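Local coordinates for protein serine protease p27 (Human astrovirus 1, PDB 2W5E) that is a trypsin-like serine protease that probably cleaves the viral polyprotein into its functional products, at residues 56-61 with 67-72; 14-19 with 32-37; 79-84 with 130-135. One frame throughout, in Å; residues are numbered along the deposited sequence.

Interactions 1 and 2 lie in the N-terminal of two six-stranded antiparallel barrels, with their centres about 9 Å apart. They share a sheet: strand 66-70 of interaction 1 pairs with strand 31-35 of interaction 2, where the backbones of Ile69 and Ile32 meet, while the side chains of Ile69 and Ile16 touch in the barrel interior. Along the chain interaction 2 closes before interaction 1 opens, and interaction 3 comes last, its centre 18 to 19 Å from the other two; it ties the stretch between the barrels to strand 130-132 of the second barrel. This is the two-barrel plan of chymotrypsin-like proteases, in which His37 and Asp65 come from the first barrel and Ser127 from the second.

Interaction 1: 56-61 with 67-72; sequences AKVRYM and AFITCP
Arg59 runs its side chain across Thr70 and on to Phe68, from strand 52-60 of a hairpin to its partner strand 66-70. Its CB lies 3.3 Å from Phe68 O and 3.5 Å from Thr70 OG1; CG and CD pass the same hydroxyl oxygen more loosely, the arginine stem lying crosswise to the threonine. A bend at chi3 (73°) then turns the chain toward Phe68, where NE and CZ approach Phe68 CB and NH2 comes within 3.5 Å of it. The guanidinium stands oblique to the ring, the planes 41° apart, and NH2 is held by a salt bridge to Asp31 and a hydrogen bond to Phe160 O.

Arg59 can turn toward the neighbouring strand because a classic beta bulge sets it there: Phe68 O accepts from both Arg59 N (2.7 Å) and Tyr60 N (3.2 Å). Beyond the bulge Tyr60 O takes Phe68 N, and the two aromatic side chains lie side by side. On the other face small Ala56 fits against Ile69, CB to CG2 3.6 Å. The chemistry is thus divided: aliphatic groups pack inward, while the arginine's long apolar stem covers the strand and its charge is probably balanced by Asp31.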
ATOM      1  N   ALA A  56      -9.418  27.677  10.914  1.00 34.16           N
ATOM      2  CA  ALA A  56      -9.318  26.664  11.955  1.00 34.66           C
ATOM      3  C   ALA A  56      -9.132  27.323  13.314  1.00 34.78           C
ATOM      4  O   ALA A  56      -8.556  28.401  13.406  1.00 34.66           O
ATOM      5  CB  ALA A  56      -8.159  25.703  11.658  1.00 34.21           C
ATOM      6  N   LYS A  57      -9.614  26.663  14.360  1.00 35.23           N
ATOM      7  CA  LYS A  57      -9.593  27.220  15.705  1.00 36.15           C
ATOM      8  C   LYS A  57      -8.559  26.553  16.601  1.00 36.24           C
ATOM      9  O   LYS A  57      -8.499  25.323  16.691  1.00 35.77           O
ATOM     10  CB  LYS A  57     -10.981  27.111  16.344  1.00 36.00           C
ATOM     11  CG  LYS A  57     -11.127  27.878  17.648  1.00 36.86           C
ATOM     12  CD  LYS A  57     -12.511  27.678  18.259  1.00 37.40           C
ATOM     13  CE  LYS A  57     -12.741  28.641  19.408  1.00 39.58           C
ATOM     14  NZ  LYS A  57     -14.118  28.534  19.977  1.00 40.97           N
ATOM     15  N   VAL A  58      -7.758  27.379  17.272  1.00 36.58           N
ATOM     16  CA  VAL A  58      -6.826  26.900  18.290  1.00 37.35           C
ATOM     17  C   VAL A  58      -7.609  26.156  19.374  1.00 37.90           C
ATOM     18  O   VAL A  58      -8.627  26.650  19.858  1.00 37.86           O
ATOM     19  CB  VAL A  58      -5.999  28.061  18.905  1.00 37.24           C
ATOM     20  CG1 VAL A  58      -5.092  27.557  20.023  1.00 37.28           C
ATOM     21  CG2 VAL A  58      -5.171  28.747  17.835  1.00 37.22           C
ATOM     22  N   ARG A  59      -7.137  24.960  19.721  1.00 38.53           N
ATOM     23  CA  ARG A  59      -7.780  24.109  20.726  1.00 39.32           C
ATOM     24  C   ARG A  59      -7.144  24.255  22.111  1.00 39.81           C
ATOM     25  O   ARG A  59      -7.852  24.404  23.109  1.00 40.03           O
ATOM     26  CB  ARG A  59      -7.744  22.636  20.281  1.00 39.22           C
ATOM     27  CG  ARG A  59      -8.219  21.647  21.330  1.00 39.56           C
ATOM     28  CD  ARG A  59      -8.250  20.205  20.822  1.00 39.32           C
ATOM     29  NE  ARG A  59      -6.924  19.600  20.663  1.00 38.75           N
ATOM     30  CZ  ARG A  59      -6.140  19.204  21.665  1.00 39.12           C
ATOM     31  NH1 ARG A  59      -6.520  19.365  22.928  1.00 38.91           N
ATOM     32  NH2 ARG A  59      -4.963  18.654  21.404  1.00 38.78           N
ATOM     33  N   TYR A  60      -5.812  24.216  22.166  1.00 40.30           N
ATOM     34  CA  TYR A  60      -5.096  24.097  23.436  1.00 40.87           C
ATOM     35  C   TYR A  60      -3.666  24.641  23.361  1.00 41.25           C
ATOM     36  O   TYR A  60      -2.928  24.356  22.414  1.00 41.05           O
ATOM     37  CB  TYR A  60      -5.108  22.627  23.896  1.00 40.92           C
ATOM     38  CG  TYR A  60      -4.344  22.316  25.169  1.00 41.16           C
ATOM     39  CD1 TYR A  60      -4.543  23.055  26.336  1.00 41.37           C
ATOM     40  CD2 TYR A  60      -3.444  21.251  25.211  1.00 41.50           C
ATOM     41  CE1 TYR A  60      -3.844  22.753  27.506  1.00 41.29           C
ATOM     42  CE2 TYR A  60      -2.745  20.943  26.369  1.00 41.28           C
ATOM     43  CZ  TYR A  60      -2.948  21.694  27.513  1.00 41.43           C
ATOM     44  OH  TYR A  60      -2.246  21.382  28.660  1.00 41.12           O
ATOM     45  N   MET A  61      -3.300  25.432  24.369  1.00 41.84           N
ATOM     46  CA  MET A  61      -1.972  26.028  24.484  1.00 42.61           C
ATOM     47  C   MET A  61      -1.341  25.603  25.809  1.00 42.78           C
ATOM     48  O   MET A  61      -1.547  26.266  26.825  1.00 42.82           O
ATOM     49  CB  MET A  61      -2.052  27.561  24.446  1.00 42.79           C
ATOM     50  CG  MET A  61      -2.731  28.166  23.230  1.00 43.72           C
ATOM     51  SD  MET A  61      -1.672  28.232  21.780  1.00 45.48           S
ATOM     52  CE  MET A  61      -0.492  29.494  22.244  1.00 44.53           C
ATOM     53  N   ALA A  67       1.418  24.655  20.067  1.00 34.91           N
ATOM     54  CA  ALA A  67      -0.007  24.946  19.913  1.00 34.03           C
ATOM     55  C   ALA A  67      -0.742  23.793  19.226  1.00 33.45           C
ATOM     56  O   ALA A  67      -0.237  23.202  18.272  1.00 32.80           O
ATOM     57  CB  ALA A  67      -0.202  26.244  19.139  1.00 34.07           C
ATOM     58  N   PHE A  68      -1.937  23.483  19.722  1.00 32.72           N
ATOM     59  CA  PHE A  68      -2.786  22.461  19.120  1.00 31.97           C
ATOM     60  C   PHE A  68      -4.031  23.096  18.509  1.00 31.47           C
ATOM     61  O   PHE A  68      -4.794  23.780  19.193  1.00 30.84           O
ATOM     62  CB  PHE A  68      -3.167  21.386  20.149  1.00 32.04           C
ATOM     63  CG  PHE A  68      -1.995  20.601  20.669  1.00 32.08           C
ATOM     64  CD1 PHE A  68      -1.557  19.453  20.007  1.00 32.53           C
ATOM     65  CD2 PHE A  68      -1.326  21.005  21.818  1.00 32.08           C
ATOM     66  CE1 PHE A  68      -0.462  18.727  20.481  1.00 32.07           C
ATOM     67  CE2 PHE A  68      -0.235  20.287  22.300  1.00 32.79           C
ATOM     68  CZ  PHE A  68       0.196  19.140  21.629  1.00 32.43           C
ATOM     69  N   ILE A  69      -4.214  22.856  17.217  1.00 30.76           N
ATOM     70  CA  ILE A  69      -5.314  23.405  16.441  1.00 30.44           C
ATOM     71  C   ILE A  69      -6.229  22.255  16.002  1.00 30.33           C
ATOM     72  O   ILE A  69      -5.750  21.240  15.506  1.00 30.03           O
ATOM     73  CB  ILE A  69      -4.768  24.155  15.195  1.00 30.14           C
ATOM     74  CG1 ILE A  69      -3.863  25.321  15.622  1.00 30.40           C
ATOM     75  CG2 ILE A  69      -5.901  24.622  14.288  1.00 30.17           C
ATOM     76  CD1 ILE A  69      -2.858  25.751  14.576  1.00 29.51           C
ATOM     77  N   THR A  70      -7.540  22.411  16.190  1.00 29.90           N
ATOM     78  CA  THR A  70      -8.508  21.419  15.711  1.00 29.59           C
ATOM     79  C   THR A  70      -8.491  21.372  14.181  1.00 29.04           C
ATOM     80  O   THR A  70      -8.657  22.402  13.522  1.00 28.93           O
ATOM     81  CB  THR A  70      -9.934  21.719  16.254  1.00 29.89           C
ATOM     82  OG1 THR A  70      -9.913  21.678  17.687  1.00 30.26           O
ATOM     83  CG2 THR A  70     -10.954  20.704  15.738  1.00 30.01           C
ATOM     84  N   CYS A  71      -8.245  20.189  13.613  1.00 28.25           N
ATOM     85  CA  CYS A  71      -8.278  20.041  12.158  1.00 28.10           C
ATOM     86  C   CYS A  71      -9.697  20.279  11.657  1.00 28.30           C
ATOM     87  O   CYS A  71     -10.642  19.680  12.178  1.00 28.56           O
ATOM     88  CB  CYS A  71      -7.776  18.665  11.702  1.00 28.09           C
ATOM     89  SG  CYS A  71      -7.626  18.501   9.901  1.00 26.78           S
ATOM     90  N   PRO A  72      -9.857  21.179  10.668  1.00 28.44           N
ATOM     91  CA  PRO A  72     -11.159  21.418  10.048  1.00 28.43           C
ATOM     92  C   PRO A  72     -11.795  20.119   9.555  1.00 28.40           C
ATOM     93  O   PRO A  72     -11.095  19.247   9.030  1.00 28.26           O
ATOM     94  CB  PRO A  72     -10.820  22.329   8.869  1.00 28.21           C
ATOM     95  CG  PRO A  72      -9.610  23.054   9.308  1.00 28.52           C
ATOM     96  CD  PRO A  72      -8.816  22.059  10.101  1.00 28.50           C
TER

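Interaction 2: 14-19 with 32-37; sequences CVIDTP and IVTAAH
No flat group enters the meeting of Cys14 and Ile16 with Ile32, so there is no ring face or edge to cover; a sulfur and branched aliphatic chains do the work instead. The central atom is Ile32 CG2. Cys14 SG reaches it at 3.5 Å, and Ile16 CD1 touches the same methyl at 3.8 Å, so a single branch is shared by two neighbours from the facing strand. The two isoleucine chains run alongside each other with their ends pointing opposite ways rather than meeting end on.

Torsions explain the reach. Cys14 places SG between its backbone N and carbonyl carbon (chi1 63°), which directs the sulfur to Ile32 CG2. Ile16 carries CG1 beside its backbone N, and a second turn at chi2 (-75°) bends CD1 toward Ile32. Farther along, Ile16 CG1 comes only loosely near Thr34 OG1, at 4.3 Å. That hydroxyl, buried among apolar neighbours, is satisfied by the carbonyl oxygen of Thr24, which lets a polar residue sit in the interior.

With the strand axes 9.2 Å apart, the strands touch through side chains and no hydrogen bond joins them; strand 21-28 lies between them in the sheet order. Val45, Val47 and Ile69 add further hydrocarbon from other strands. Together these side chains fill the interior of the N-terminal barrel of the chymotrypsin-like fold, on the strand that leads into the helix with catalytic His37, whose NE2 is hydrogen-bonded to Ser127 OG.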
ATOM      1  N   CYS A  14       1.204  21.249   6.643  1.00 22.94           N
ATOM      2  CA  CYS A  14       0.376  22.338   6.141  1.00 23.56           C
ATOM      3  C   CYS A  14       1.048  23.674   6.459  1.00 24.07           C
ATOM      4  O   CYS A  14       2.064  23.720   7.160  1.00 23.91           O
ATOM      5  CB  CYS A  14      -1.047  22.277   6.724  1.00 23.00           C
ATOM      6  SG  CYS A  14      -1.167  22.465   8.514  1.00 22.82           S
ATOM      7  N   VAL A  15       0.485  24.753   5.937  1.00 24.67           N
ATOM      8  CA  VAL A  15       0.993  26.096   6.229  1.00 25.77           C
ATOM      9  C   VAL A  15      -0.019  26.832   7.108  1.00 26.47           C
ATOM     10  O   VAL A  15      -1.216  26.823   6.818  1.00 26.32           O
ATOM     11  CB  VAL A  15       1.305  26.879   4.925  1.00 25.82           C
ATOM     12  CG1 VAL A  15       1.684  28.335   5.219  1.00 25.73           C
ATOM     13  CG2 VAL A  15       2.427  26.190   4.144  1.00 25.25           C
ATOM     14  N   ILE A  16       0.468  27.432   8.195  1.00 27.31           N
ATOM     15  CA  ILE A  16      -0.358  28.265   9.069  1.00 28.62           C
ATOM     16  C   ILE A  16      -0.138  29.743   8.713  1.00 29.65           C
ATOM     17  O   ILE A  16       1.003  30.216   8.674  1.00 29.29           O
ATOM     18  CB  ILE A  16      -0.042  28.034  10.577  1.00 28.64           C
ATOM     19  CG1 ILE A  16       0.015  26.534  10.932  1.00 28.90           C
ATOM     20  CG2 ILE A  16      -1.024  28.807  11.478  1.00 28.56           C
ATOM     21  CD1 ILE A  16      -1.317  25.833  11.013  1.00 30.02           C
ATOM     22  N   ASP A  17      -1.236  30.448   8.448  1.00 30.54           N
ATOM     23  CA  ASP A  17      -1.207  31.850   8.039  1.00 31.98           C
ATOM     24  C   ASP A  17      -1.927  32.728   9.069  1.00 32.39           C
ATOM     25  O   ASP A  17      -3.063  32.444   9.453  1.00 32.17           O
ATOM     26  CB  ASP A  17      -1.834  32.000   6.643  1.00 32.02           C
ATOM     27  CG  ASP A  17      -2.048  33.458   6.238  1.00 33.63           C
ATOM     28  OD1 ASP A  17      -1.055  34.164   5.971  1.00 33.02           O
ATOM     29  OD2 ASP A  17      -3.220  33.887   6.170  1.00 35.26           O
ATOM     30  N   THR A  18      -1.233  33.769   9.532  1.00 33.19           N
ATOM     31  CA  THR A  18      -1.788  34.775  10.446  1.00 34.00           C
ATOM     32  C   THR A  18      -1.391  36.176   9.952  1.00 34.44           C
ATOM     33  O   THR A  18      -0.563  36.293   9.043  1.00 34.01           O
ATOM     34  CB  THR A  18      -1.271  34.602  11.903  1.00 34.04           C
ATOM     35  OG1 THR A  18       0.117  34.956  11.972  1.00 33.81           O
ATOM     36  CG2 THR A  18      -1.482  33.177  12.417  1.00 34.45           C
ATOM     37  N   PRO A  19      -1.977  37.244  10.543  1.00 35.08           N
ATOM     38  CA  PRO A  19      -1.559  38.598  10.153  1.00 35.67           C
ATOM     39  C   PRO A  19      -0.079  38.898  10.436  1.00 35.93           C
ATOM     40  O   PRO A  19       0.495  39.790   9.809  1.00 36.10           O
ATOM     41  CB  PRO A  19      -2.462  39.510  10.999  1.00 35.69           C
ATOM     42  CG  PRO A  19      -3.636  38.657  11.374  1.00 35.91           C
ATOM     43  CD  PRO A  19      -3.056  37.279  11.550  1.00 35.17           C
ATOM     44  N   ILE A  32      -3.888  19.798  14.258  1.00 27.05           N
ATOM     45  CA  ILE A  32      -2.762  20.386  13.559  1.00 26.45           C
ATOM     46  C   ILE A  32      -1.854  20.953  14.654  1.00 26.61           C
ATOM     47  O   ILE A  32      -2.295  21.764  15.484  1.00 26.34           O
ATOM     48  CB  ILE A  32      -3.201  21.491  12.572  1.00 26.70           C
ATOM     49  CG1 ILE A  32      -4.142  20.917  11.506  1.00 26.33           C
ATOM     50  CG2 ILE A  32      -1.979  22.167  11.939  1.00 25.31           C
ATOM     51  CD1 ILE A  32      -4.835  21.954  10.631  1.00 26.40           C
ATOM     52  N   VAL A  33      -0.601  20.505  14.666  1.00 26.05           N
ATOM     53  CA  VAL A  33       0.371  20.907  15.682  1.00 25.90           C
ATOM     54  C   VAL A  33       1.341  21.932  15.091  1.00 25.79           C
ATOM     55  O   VAL A  33       1.773  21.793  13.945  1.00 25.28           O
ATOM     56  CB  VAL A  33       1.160  19.679  16.241  1.00 26.05           C
ATOM     57  CG1 VAL A  33       2.010  20.070  17.451  1.00 25.79           C
ATOM     58  CG2 VAL A  33       0.211  18.539  16.620  1.00 25.54           C
ATOM     59  N   THR A  34       1.659  22.965  15.869  1.00 25.70           N
ATOM     60  CA  THR A  34       2.657  23.969  15.464  1.00 25.97           C
ATOM     61  C   THR A  34       3.351  24.574  16.691  1.00 26.36           C
ATOM     62  O   THR A  34       3.110  24.136  17.819  1.00 25.96           O
ATOM     63  CB  THR A  34       2.043  25.061  14.535  1.00 25.91           C
ATOM     64  OG1 THR A  34       3.086  25.837  13.929  1.00 25.59           O
ATOM     65  CG2 THR A  34       1.077  25.982  15.300  1.00 25.57           C
ATOM     66  N   ALA A  35       4.226  25.553  16.465  1.00 26.98           N
ATOM     67  CA  ALA A  35       4.881  26.278  17.556  1.00 27.86           C
ATOM     68  C   ALA A  35       3.960  27.385  18.068  1.00 28.36           C
ATOM     69  O   ALA A  35       3.213  27.982  17.292  1.00 28.14           O
ATOM     70  CB  ALA A  35       6.210  26.861  17.091  1.00 27.76           C
ATOM     71  N   ALA A  36       4.018  27.657  19.367  1.00 29.23           N
ATOM     72  CA  ALA A  36       3.165  28.676  19.980  1.00 30.19           C
ATOM     73  C   ALA A  36       3.251  30.031  19.270  1.00 30.69           C
ATOM     74  O   ALA A  36       2.228  30.674  19.037  1.00 30.61           O
ATOM     75  CB  ALA A  36       3.473  28.818  21.459  1.00 30.16           C
ATOM     76  N   HIS A  37       4.459  30.454  18.905  1.00 31.53           N
ATOM     77  CA  HIS A  37       4.634  31.776  18.288  1.00 32.44           C
ATOM     78  C   HIS A  37       4.116  31.889  16.846  1.00 32.65           C
ATOM     79  O   HIS A  37       3.953  32.992  16.332  1.00 32.46           O
ATOM     80  CB  HIS A  37       6.078  32.286  18.424  1.00 32.76           C
ATOM     81  CG  HIS A  37       7.049  31.647  17.482  1.00 33.61           C
ATOM     82  ND1 HIS A  37       7.754  30.506  17.800  1.00 34.41           N
ATOM     83  CD2 HIS A  37       7.453  32.007  16.241  1.00 33.95           C
ATOM     84  CE1 HIS A  37       8.542  30.183  16.791  1.00 34.45           C
ATOM     85  NE2 HIS A  37       8.381  31.080  15.833  1.00 35.33           N
TER

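Interaction 3: 79-84 with 130-135; sequences ARLKLS and PVCDKY
Leu81 reaches Pro130 with one methyl: CD1 lies 3.7 Å from CB of the proline and almost as near its CG. The leucine places CG beside its backbone N (chi1 -59°), and chi2 of 180° stretches CD1 away from the backbone to meet the pyrrolidine ring, the two side chains set roughly perpendicular. The same methyl passes Cys132 SG at 4.2 Å. Leucine's long branched end reaches across to the other segment, while compact proline and cysteine give it an apolar seat, widened by Met95 and Val138.

At the other end the contact turns polar. Ser84 extends OG opposite its backbone N, 3.5 Å from Asp133 OD2, and a water joins them, donating to OD2 at 2.7 Å and meeting OG more weakly. Asp133, with chi1 at 66°, folds its carboxylate back over the following turn. There OD1 takes Tyr135 N at 2.8 Å from above the carboxylate plane, making an Asx turn, and also accepts from Arg137 N. The arrangement packs the stretch linking the two barrels against strand 130-132, just after Ser127, in the C-terminal barrel of the chymotrypsin-like fold.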
ATOM      1  N   ALA A  79      -1.780  12.231   4.976  1.00 27.12           N
ATOM      2  CA  ALA A  79      -0.852  11.639   5.937  1.00 27.35           C
ATOM      3  C   ALA A  79      -0.905  12.375   7.262  1.00 27.68           C
ATOM      4  O   ALA A  79      -1.198  13.574   7.310  1.00 27.25           O
ATOM      5  CB  ALA A  79       0.577  11.652   5.388  1.00 27.41           C
ATOM      6  N   ARG A  80      -0.631  11.640   8.336  1.00 28.07           N
ATOM      7  CA  ARG A  80      -0.500  12.208   9.668  1.00 28.88           C
ATOM      8  C   ARG A  80       0.741  11.623  10.314  1.00 29.41           C
ATOM      9  O   ARG A  80       1.214  10.548   9.922  1.00 29.58           O
ATOM     10  CB  ARG A  80      -1.713  11.885  10.537  1.00 28.81           C
ATOM     11  CG  ARG A  80      -3.043  12.406  10.025  1.00 29.66           C
ATOM     12  CD  ARG A  80      -4.191  11.838  10.849  1.00 31.09           C
ATOM     13  NE  ARG A  80      -5.483  12.364  10.415  1.00 32.98           N
ATOM     14  CZ  ARG A  80      -6.173  11.915   9.369  1.00 34.36           C
ATOM     15  NH1 ARG A  80      -5.713  10.909   8.627  1.00 34.84           N
ATOM     16  NH2 ARG A  80      -7.337  12.471   9.066  1.00 35.08           N
ATOM     17  N   LEU A  81       1.249  12.321  11.320  1.00 29.79           N
ATOM     18  CA  LEU A  81       2.448  11.895  12.016  1.00 30.49           C
ATOM     19  C   LEU A  81       2.114  11.314  13.382  1.00 31.28           C
ATOM     20  O   LEU A  81       1.289  11.852  14.115  1.00 31.20           O
ATOM     21  CB  LEU A  81       3.435  13.061  12.149  1.00 30.00           C
ATOM     22  CG  LEU A  81       3.925  13.735  10.857  1.00 29.30           C
ATOM     23  CD1 LEU A  81       4.885  14.870  11.171  1.00 28.20           C
ATOM     24  CD2 LEU A  81       4.569  12.732   9.895  1.00 28.43           C
ATOM     25  N   LYS A  82       2.763  10.204  13.707  1.00 32.40           N
ATOM     26  CA  LYS A  82       2.628   9.594  15.022  1.00 34.06           C
ATOM     27  C   LYS A  82       3.833   9.931  15.891  1.00 34.51           C
ATOM     28  O   LYS A  82       4.905  10.257  15.381  1.00 34.09           O
ATOM     29  CB  LYS A  82       2.429   8.077  14.896  1.00 34.01           C
ATOM     30  CG  LYS A  82       1.028   7.697  14.417  1.00 34.94           C
ATOM     31  CD  LYS A  82       0.817   6.185  14.339  1.00 35.68           C
ATOM     32  CE  LYS A  82       1.208   5.621  12.974  1.00 38.43           C
ATOM     33  NZ  LYS A  82       0.697   4.226  12.770  1.00 40.17           N
ATOM     34  N   LEU A  83       3.646   9.884  17.206  1.00 35.79           N
ATOM     35  CA  LEU A  83       4.746  10.109  18.134  1.00 37.41           C
ATOM     36  C   LEU A  83       5.524   8.821  18.371  1.00 38.67           C
ATOM     37  O   LEU A  83       4.990   7.723  18.189  1.00 38.56           O
ATOM     38  CB  LEU A  83       4.239  10.690  19.454  1.00 37.46           C
ATOM     39  CG  LEU A  83       4.200  12.219  19.527  1.00 37.63           C
ATOM     40  CD1 LEU A  83       3.060  12.794  18.703  1.00 37.94           C
ATOM     41  CD2 LEU A  83       4.076  12.651  20.965  1.00 37.80           C
ATOM     42  N   SER A  84       6.787   8.958  18.762  1.00 40.23           N
ATOM     43  CA  SER A  84       7.638   7.789  18.964  1.00 41.99           C
ATOM     44  C   SER A  84       7.412   7.133  20.317  1.00 42.84           C
ATOM     45  O   SER A  84       7.256   7.813  21.335  1.00 43.17           O
ATOM     46  CB  SER A  84       9.114   8.137  18.802  1.00 41.99           C
ATOM     47  OG  SER A  84       9.906   6.983  19.040  1.00 43.28           O
ATOM     48  N   PRO A 130       7.816  19.829  12.146  1.00 23.92           N
ATOM     49  CA  PRO A 130       8.022  18.612  12.916  1.00 23.60           C
ATOM     50  C   PRO A 130       9.475  18.144  12.800  1.00 23.50           C
ATOM     51  O   PRO A 130      10.057  18.162  11.709  1.00 23.20           O
ATOM     52  CB  PRO A 130       7.070  17.608  12.252  1.00 23.64           C
ATOM     53  CG  PRO A 130       6.944  18.091  10.843  1.00 23.74           C
ATOM     54  CD  PRO A 130       7.000  19.591  10.938  1.00 23.97           C
ATOM     55  N   VAL A 131      10.054  17.763  13.930  1.00 23.56           N
ATOM     56  CA  VAL A 131      11.369  17.137  13.952  1.00 23.79           C
ATOM     57  C   VAL A 131      11.134  15.659  14.235  1.00 23.77           C
ATOM     58  O   VAL A 131      10.688  15.304  15.318  1.00 23.86           O
ATOM     59  CB  VAL A 131      12.299  17.776  15.014  1.00 23.77           C
ATOM     60  CG1 VAL A 131      13.695  17.162  14.945  1.00 23.63           C
ATOM     61  CG2 VAL A 131      12.388  19.294  14.803  1.00 23.78           C
ATOM     62  N   CYS A 132      11.418  14.813  13.246  1.00 24.15           N
ATOM     63  CA  CYS A 132      11.105  13.376  13.318  1.00 24.62           C
ATOM     64  C   CYS A 132      12.337  12.506  13.565  1.00 24.58           C
ATOM     65  O   CYS A 132      13.451  12.941  13.325  1.00 23.55           O
ATOM     66  CB  CYS A 132      10.426  12.926  12.020  1.00 24.67           C
ATOM     67  SG  CYS A 132       8.856  13.757  11.680  1.00 26.50           S
ATOM     68  N   ASP A 133      12.127  11.279  14.050  1.00 25.13           N
ATOM     69  CA  ASP A 133      13.210  10.293  14.136  1.00 25.77           C
ATOM     70  C   ASP A 133      13.486   9.665  12.763  1.00 25.90           C
ATOM     71  O   ASP A 133      12.885  10.063  11.764  1.00 25.34           O
ATOM     72  CB  ASP A 133      12.939   9.227  15.226  1.00 25.93           C
ATOM     73  CG  ASP A 133      11.731   8.330  14.923  1.00 26.07           C
ATOM     74  OD1 ASP A 133      11.266   8.246  13.766  1.00 26.15           O
ATOM     75  OD2 ASP A 133      11.242   7.688  15.873  1.00 27.74           O
ATOM     76  N   LYS A 134      14.389   8.684  12.720  1.00 26.45           N
ATOM     77  CA  LYS A 134      14.779   8.023  11.460  1.00 27.25           C
ATOM     78  C   LYS A 134      13.655   7.203  10.824  1.00 26.87           C
ATOM     79  O   LYS A 134      13.769   6.771   9.678  1.00 26.52           O
ATOM     80  CB  LYS A 134      16.025   7.138  11.659  1.00 27.38           C
ATOM     81  CG  LYS A 134      15.877   6.022  12.700  1.00 28.55           C
ATOM     82  CD  LYS A 134      17.209   5.302  12.886  1.00 29.55           C
ATOM     83  CE  LYS A 134      17.532   5.089  14.352  1.00 33.14           C
ATOM     84  NZ  LYS A 134      17.041   3.787  14.878  1.00 36.14           N
ATOM     85  N   TYR A 135      12.581   6.994  11.579  1.00 27.14           N
ATOM     86  CA  TYR A 135      11.415   6.254  11.105  1.00 27.87           C
ATOM     87  C   TYR A 135      10.191   7.146  10.853  1.00 27.95           C
ATOM     88  O   TYR A 135       9.082   6.648  10.638  1.00 27.56           O
ATOM     89  CB  TYR A 135      11.075   5.136  12.094  1.00 28.33           C
ATOM     90  CG  TYR A 135      12.099   4.020  12.140  1.00 29.46           C
ATOM     91  CD1 TYR A 135      12.411   3.285  10.993  1.00 30.53           C
ATOM     92  CD2 TYR A 135      12.737   3.678  13.331  1.00 30.38           C
ATOM     93  CE1 TYR A 135      13.347   2.246  11.032  1.00 30.85           C
ATOM     94  CE2 TYR A 135      13.673   2.635  13.379  1.00 30.60           C
ATOM     95  CZ  TYR A 135      13.970   1.930  12.226  1.00 30.11           C
ATOM     96  OH  TYR A 135      14.890   0.898  12.261  1.00 31.36           O
TER
HETATM   97  O   HOH W   1      10.079   5.254  16.090  1.00 34.98           O